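Local coordinates for protein Lem22 (PDB 5WD9) that is a Legionella pneumophila effector whose molecular function is not established, a small all-helical protein that probably acts by binding a partner in the host cell, at residues E7-L11 and E41-M46; K12-E16 and N37-H42. One frame throughout, in Å; residues are numbered along the deposited sequence. Where two conformers were deposited one is given.

Both contacts join helix 4-24 to helix 28-52, which run antiparallel in a three-helix chain completed by helix 58-87. Along helix 4-24 contact 1 comes first and contact 2 directly follows it; on helix 28-52 the order is reversed, as an antiparallel hairpin requires. Their centres lie about 7 Å apart, with contact 2 close to the centre of the chain and contact 1 about 8 Å from it. Glu41 touches Leu11 and Tyr14, and His42 touches Leu11 and Met15, so each meets two successive turns of helix 4-24. The two contacts thus form one continuous seam, closer at 12-16 with 37-42 than at 7-11 with 41-46, that zips the first two helices together.

Contact 1 (E7-L11 and E41-M46); sequences ELTRL and EHFVKM
Leu11 CG stands opposite the backbone N (chi1 173°), which carries both methyls across to the second helix, while Lys45, bent at chi2, brings its ammonium to Glu7, the Lys45 and Glu7 side chains crossing at about a right angle. The segments are neighbouring helices of an antiparallel helical bundle, at 172° to one another, and their axes come no nearer than 10.6 Å, a spacing that long side chains bridge well. Leu11 is a knob in a hole formed by Glu41, His42, Lys45 and Met46. Leu11 CD1 rests on the backbone, 3.7 Å from Glu41 C, and also touches the CG methylene of Glu41. Leu11 CD2 meets Met46 SD at 3.7 Å and lies against Lys45 CB. A branched apolar residue suits this place because each methyl fills a different part of the hole. Leu8, one turn earlier, brings CD2 to 3.9 Å from the same Met46 SD, and it also packs on Val60 and Ile67 of helix 58-87. The flexible methionine joins two leucines of one helix; within its own helix, Met46 CG sits over one face of the His42 ring, offset toward the rim, and that ring also stacks with Tyr71. Farther out, polar ends take over. Arg10, on the same helix as Glu7, is drawn to its carboxylate by charge alone, a long pair with no N-H aimed at the oxygen, and its positive charge near Lys45 is probably offset by Glu7. The helices are clasped by Lys45 NZ, which donates to Glu7 OE1 at 2.8 Å, from 46° above the carboxylate plane.

Contact 2 (K12-E16 and N37-H42); sequences KEYME and NAHTEH
Tyr14 lies against Glu41 with one ring face under the glutamate's aliphatic part: Glu41 CG stands 3.9 Å from the centroid of the Tyr14 ring, 21° off the normal, a CH-pi contact, and Glu41 CB comes within 3.4 Å of Tyr14 CE2. Tyr14 holds CG opposite its backbone N (chi1 180°), extending the ring over to the second helix. The ring edge meets the Asn37 backbone, and its hydroxyl touches Asn37 CB. Tyrosine fits because its flat ring can lie on methylenes while its OH stays at the polar margin. There one water links the helices, 2.9 Å from Tyr14 OH, donating to Glu41 OE1 at 2.7 Å and more weakly to Asn37 O. Deeper in, Met15 lays its sulfur at the edge of the His42 ring, SD to CD2 3.8 Å, and its CG passes near Ala38, whose small side chain allows the CA atoms of Met15 and Ala38 to approach to 4.8 Å. Farther out, the Asn37 amide is held by Lys33 at OD1 and by Gln18 of the first helix at ND2. With Ala38 opposite Met15 where the CA atoms come nearest, and Tyr14 beside them, this is an antiparallel helix pair (crossing angle -162°) of a three-helix bundle.

Contact 1 (E7-L11 and E41-M46)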
loop_
_atom_site.group_PDB
_atom_site.type_symbol
_atom_site.label_atom_id
_atom_site.label_comp_id
_atom_site.label_asym_id
_atom_site.label_seq_id
_atom_site.Cartn_x
_atom_site.Cartn_y
_atom_site.Cartn_z
ATOM N N GLU A 7 3.710 -10.615 -8.536
ATOM C CA GLU A 7 3.506 -9.179 -8.391
ATOM C C GLU A 7 2.723 -8.857 -7.129
ATOM O O GLU A 7 3.055 -7.900 -6.418
ATOM C CB GLU A 7 2.817 -8.601 -9.623
ATOM C CG GLU A 7 3.658 -8.683 -10.891
ATOM C CD GLU A 7 4.799 -7.678 -10.956
ATOM O OE1 GLU A 7 4.927 -6.811 -10.066
ATOM O OE2 GLU A 7 5.586 -7.762 -11.925
ATOM N N LEU A 8 1.697 -9.647 -6.814
ATOM C CA LEU A 8 0.923 -9.367 -5.612
ATOM C C LEU A 8 1.707 -9.703 -4.351
ATOM O O LEU A 8 1.577 -9.007 -3.339
ATOM C CB LEU A 8 -0.421 -10.094 -5.647
ATOM C CG LEU A 8 -1.392 -9.530 -6.681
ATOM C CD1 LEU A 8 -2.750 -10.176 -6.493
ATOM C CD2 LEU A 8 -1.493 -8.007 -6.593
ATOM N N THR A 9 2.525 -10.756 -4.384
ATOM C CA THR A 9 3.400 -11.050 -3.257
ATOM C C THR A 9 4.340 -9.881 -2.996
ATOM O O THR A 9 4.475 -9.413 -1.863
ATOM C CB THR A 9 4.192 -12.326 -3.541
ATOM O OG1 THR A 9 3.276 -13.421 -3.661
ATOM C CG2 THR A 9 5.163 -12.628 -2.410
ATOM N N ARG A 10 4.968 -9.375 -4.054
ATOM C CA ARG A 10 5.858 -8.234 -3.900
ATOM C C ARG A 10 5.109 -7.015 -3.398
ATOM O O ARG A 10 5.612 -6.297 -2.531
ATOM C CB ARG A 10 6.555 -7.909 -5.223
ATOM C CG ARG A 10 7.767 -8.791 -5.514
ATOM C CD ARG A 10 8.468 -8.432 -6.849
ATOM N NE ARG A 10 8.523 -6.992 -7.072
ATOM C CZ ARG A 10 8.526 -6.417 -8.268
ATOM N NH1 ARG A 10 8.491 -7.144 -9.379
ATOM N NH2 ARG A 10 8.538 -5.104 -8.353
ATOM N N LEU A 11 3.905 -6.759 -3.923
ATOM C CA LEU A 11 3.168 -5.562 -3.538
ATOM C C LEU A 11 2.777 -5.628 -2.070
ATOM O O LEU A 11 2.924 -4.641 -1.334
ATOM C CB LEU A 11 1.925 -5.379 -4.407
ATOM C CG LEU A 11 1.014 -4.235 -3.941
ATOM C CD1 LEU A 11 1.692 -2.891 -4.075
ATOM C CD2 LEU A 11 -0.303 -4.265 -4.694
ATOM N N GLU A 41 2.753 2.394 -5.347
ATOM C CA GLU A 41 2.931 1.022 -5.772
ATOM C C GLU A 41 1.594 0.310 -5.849
ATOM O O GLU A 41 1.334 -0.433 -6.795
ATOM C CB GLU A 41 3.871 0.308 -4.812
ATOM C CG GLU A 41 4.554 -0.900 -5.421
ATOM C CD GLU A 41 5.499 -0.583 -6.568
ATOM O OE1 GLU A 41 5.820 0.605 -6.787
ATOM O OE2 GLU A 41 5.907 -1.518 -7.263
ATOM N N HIS A 42 0.720 0.554 -4.878
ATOM C CA HIS A 42 -0.613 -0.027 -4.914
ATOM C C HIS A 42 -1.382 0.436 -6.151
ATOM O O HIS A 42 -2.019 -0.372 -6.841
ATOM C CB HIS A 42 -1.347 0.317 -3.615
ATOM C CG HIS A 42 -2.740 -0.219 -3.553
ATOM N ND1 HIS A 42 -3.827 0.469 -4.049
ATOM C CD2 HIS A 42 -3.226 -1.381 -3.050
ATOM C CE1 HIS A 42 -4.924 -0.242 -3.849
ATOM N NE2 HIS A 42 -4.584 -1.366 -3.238
ATOM N N PHE A 43 -1.333 1.733 -6.453
ATOM C CA PHE A 43 -2.081 2.230 -7.598
ATOM C C PHE A 43 -1.583 1.604 -8.888
ATOM O O PHE A 43 -2.378 1.147 -9.720
ATOM C CB PHE A 43 -1.996 3.751 -7.679
ATOM C CG PHE A 43 -2.652 4.296 -8.901
ATOM C CD1 PHE A 43 -4.033 4.362 -8.982
ATOM C CD2 PHE A 43 -1.905 4.671 -9.999
ATOM C CE1 PHE A 43 -4.650 4.842 -10.119
ATOM C CE2 PHE A 43 -2.525 5.151 -11.147
ATOM C CZ PHE A 43 -3.894 5.238 -11.199
ATOM N N VAL A 44 -0.267 1.579 -9.077
ATOM C CA VAL A 44 0.288 1.035 -10.313
ATOM C C VAL A 44 -0.030 -0.452 -10.435
ATOM O O VAL A 44 -0.541 -0.925 -11.458
ATOM C CB VAL A 44 1.801 1.308 -10.372
ATOM C CG1 VAL A 44 2.436 0.554 -11.540
ATOM C CG2 VAL A 44 2.080 2.811 -10.451
ATOM N N LYS A 45 0.243 -1.212 -9.388
ATOM C CA LYS A 45 0.152 -2.668 -9.490
ATOM C C LYS A 45 -1.290 -3.160 -9.475
ATOM O O LYS A 45 -1.625 -4.121 -10.169
ATOM C CB LYS A 45 0.960 -3.326 -8.371
ATOM C CG LYS A 45 2.468 -3.110 -8.486
ATOM C CD LYS A 45 3.052 -3.758 -9.722
ATOM C CE LYS A 45 4.524 -3.410 -9.839
ATOM N NZ LYS A 45 5.126 -4.191 -10.946
ATOM N N MET A 46 -2.157 -2.540 -8.681
ATOM C CA MET A 46 -3.548 -2.984 -8.701
ATOM C C MET A 46 -4.248 -2.574 -9.986
ATOM O O MET A 46 -5.147 -3.286 -10.448
ATOM C CB MET A 46 -4.286 -2.483 -7.466
ATOM C CG MET A 46 -3.714 -3.024 -6.165
ATOM S SD MET A 46 -3.737 -4.835 -6.028
ATOM C CE MET A 46 -5.500 -5.131 -5.946
#

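Contact 2 (K12-E16 and N37-H42)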
loop_
_atom_site.group_PDB
_atom_site.type_symbol
_atom_site.label_atom_id
_atom_site.label_comp_id
_atom_site.label_asym_id
_atom_site.label_seq_id
_atom_site.Cartn_x
_atom_site.Cartn_y
_atom_site.Cartn_z
ATOM N N LYS A 12 2.256 -6.775 -1.633
ATOM C CA LYS A 12 1.852 -6.912 -0.244
ATOM C C LYS A 12 3.018 -6.591 0.673
ATOM O O LYS A 12 2.900 -5.793 1.614
ATOM C CB LYS A 12 1.340 -8.336 -0.009
ATOM C CG LYS A 12 0.705 -8.571 1.352
ATOM C CD LYS A 12 1.708 -8.988 2.408
ATOM C CE LYS A 12 0.988 -9.439 3.679
ATOM N NZ LYS A 12 1.929 -9.701 4.795
ATOM N N GLU A 13 4.163 -7.195 0.397
ATOM C CA GLU A 13 5.292 -7.015 1.290
ATOM C C GLU A 13 5.904 -5.632 1.148
ATOM O O GLU A 13 6.381 -5.076 2.141
ATOM C CB GLU A 13 6.299 -8.132 1.087
ATOM C CG GLU A 13 5.683 -9.465 1.439
ATOM C CD GLU A 13 6.672 -10.590 1.454
ATOM O OE1 GLU A 13 7.892 -10.327 1.377
ATOM O OE2 GLU A 13 6.209 -11.744 1.557
ATOM N N TYR A 14 5.863 -5.054 -0.055
ATOM C CA TYR A 14 6.318 -3.679 -0.250
ATOM C C TYR A 14 5.490 -2.719 0.596
ATOM O O TYR A 14 6.034 -1.875 1.308
ATOM C CB TYR A 14 6.207 -3.331 -1.736
ATOM C CG TYR A 14 6.642 -1.927 -2.077
ATOM C CD1 TYR A 14 7.918 -1.683 -2.543
ATOM C CD2 TYR A 14 5.777 -0.846 -1.954
ATOM C CE1 TYR A 14 8.321 -0.404 -2.867
ATOM C CE2 TYR A 14 6.183 0.432 -2.273
ATOM C CZ TYR A 14 7.443 0.635 -2.731
ATOM O OH TYR A 14 7.854 1.924 -3.042
ATOM N N MET A 15 4.169 -2.852 0.537
ATOM C CA MET A 15 3.304 -1.961 1.303
ATOM C C MET A 15 3.513 -2.139 2.795
ATOM O O MET A 15 3.578 -1.155 3.539
ATOM C CB MET A 15 1.841 -2.209 0.949
ATOM C CG MET A 15 1.466 -1.778 -0.460
ATOM S SD MET A 15 -0.275 -2.096 -0.823
ATOM C CE MET A 15 -1.040 -0.706 0.024
ATOM N N GLU A 16 3.612 -3.389 3.256
ATOM C CA GLU A 16 3.827 -3.627 4.678
ATOM C C GLU A 16 5.137 -2.997 5.134
ATOM O O GLU A 16 5.193 -2.358 6.192
ATOM C CB GLU A 16 3.808 -5.128 4.963
ATOM C CG GLU A 16 3.867 -5.473 6.439
ATOM C CD GLU A 16 3.410 -6.888 6.718
ATOM O OE1 GLU A 16 2.539 -7.395 5.974
ATOM O OE2 GLU A 16 3.930 -7.494 7.678
ATOM N N ASN A 37 4.901 6.152 -1.149
ATOM C CA ASN A 37 5.458 5.017 -1.882
ATOM C C ASN A 37 4.492 3.845 -1.867
ATOM O O ASN A 37 4.247 3.224 -2.905
ATOM C CB ASN A 37 6.780 4.575 -1.265
ATOM C CG ASN A 37 7.918 5.496 -1.577
ATOM O OD1 ASN A 37 7.859 6.331 -2.485
ATOM N ND2 ASN A 37 8.976 5.353 -0.807
ATOM N N ALA A 38 3.940 3.523 -0.695
ATOM C CA ALA A 38 2.935 2.465 -0.620
ATOM C C ALA A 38 1.756 2.786 -1.522
ATOM O O ALA A 38 1.238 1.911 -2.224
ATOM C CB ALA A 38 2.451 2.289 0.819
ATOM N N HIS A 39 1.332 4.043 -1.537
ATOM C CA HIS A 39 0.204 4.450 -2.357
ATOM C C HIS A 39 0.507 4.271 -3.837
ATOM O O HIS A 39 -0.311 3.720 -4.593
ATOM C CB HIS A 39 -0.122 5.914 -2.055
ATOM C CG HIS A 39 -1.370 6.395 -2.714
ATOM N ND1 HIS A 39 -1.436 6.716 -4.050
ATOM C CD2 HIS A 39 -2.621 6.569 -2.222
ATOM C CE1 HIS A 39 -2.671 7.089 -4.350
ATOM N NE2 HIS A 39 -3.407 7.006 -3.257
ATOM N N THR A 40 1.662 4.779 -4.278
ATOM C CA THR A 40 2.041 4.692 -5.679
ATOM C C THR A 40 2.090 3.244 -6.125
ATOM O O THR A 40 1.565 2.885 -7.185
ATOM C CB THR A 40 3.408 5.335 -5.877
ATOM O OG1 THR A 40 3.324 6.714 -5.488
ATOM C CG2 THR A 40 3.844 5.234 -7.341
ATOM N N GLU A 41 2.753 2.394 -5.347
ATOM C CA GLU A 41 2.931 1.022 -5.772
ATOM C C GLU A 41 1.594 0.310 -5.849
ATOM O O GLU A 41 1.334 -0.433 -6.795
ATOM C CB GLU A 41 3.871 0.308 -4.812
ATOM C CG GLU A 41 4.554 -0.900 -5.421
ATOM C CD GLU A 41 5.499 -0.583 -6.568
ATOM O OE1 GLU A 41 5.820 0.605 -6.787
ATOM O OE2 GLU A 41 5.907 -1.518 -7.263
ATOM N N HIS A 42 0.720 0.554 -4.878
ATOM C CA HIS A 42 -0.613 -0.027 -4.914
ATOM C C HIS A 42 -1.382 0.436 -6.151
ATOM O O HIS A 42 -2.019 -0.372 -6.841
ATOM C CB HIS A 42 -1.347 0.317 -3.615
ATOM C CG HIS A 42 -2.740 -0.219 -3.553
ATOM N ND1 HIS A 42 -3.827 0.469 -4.049
ATOM C CD2 HIS A 42 -3.226 -1.381 -3.050
ATOM C CE1 HIS A 42 -4.924 -0.242 -3.849
ATOM N NE2 HIS A 42 -4.584 -1.366 -3.238
HETATM O O HOH W 1 6.461 2.860 -5.390
#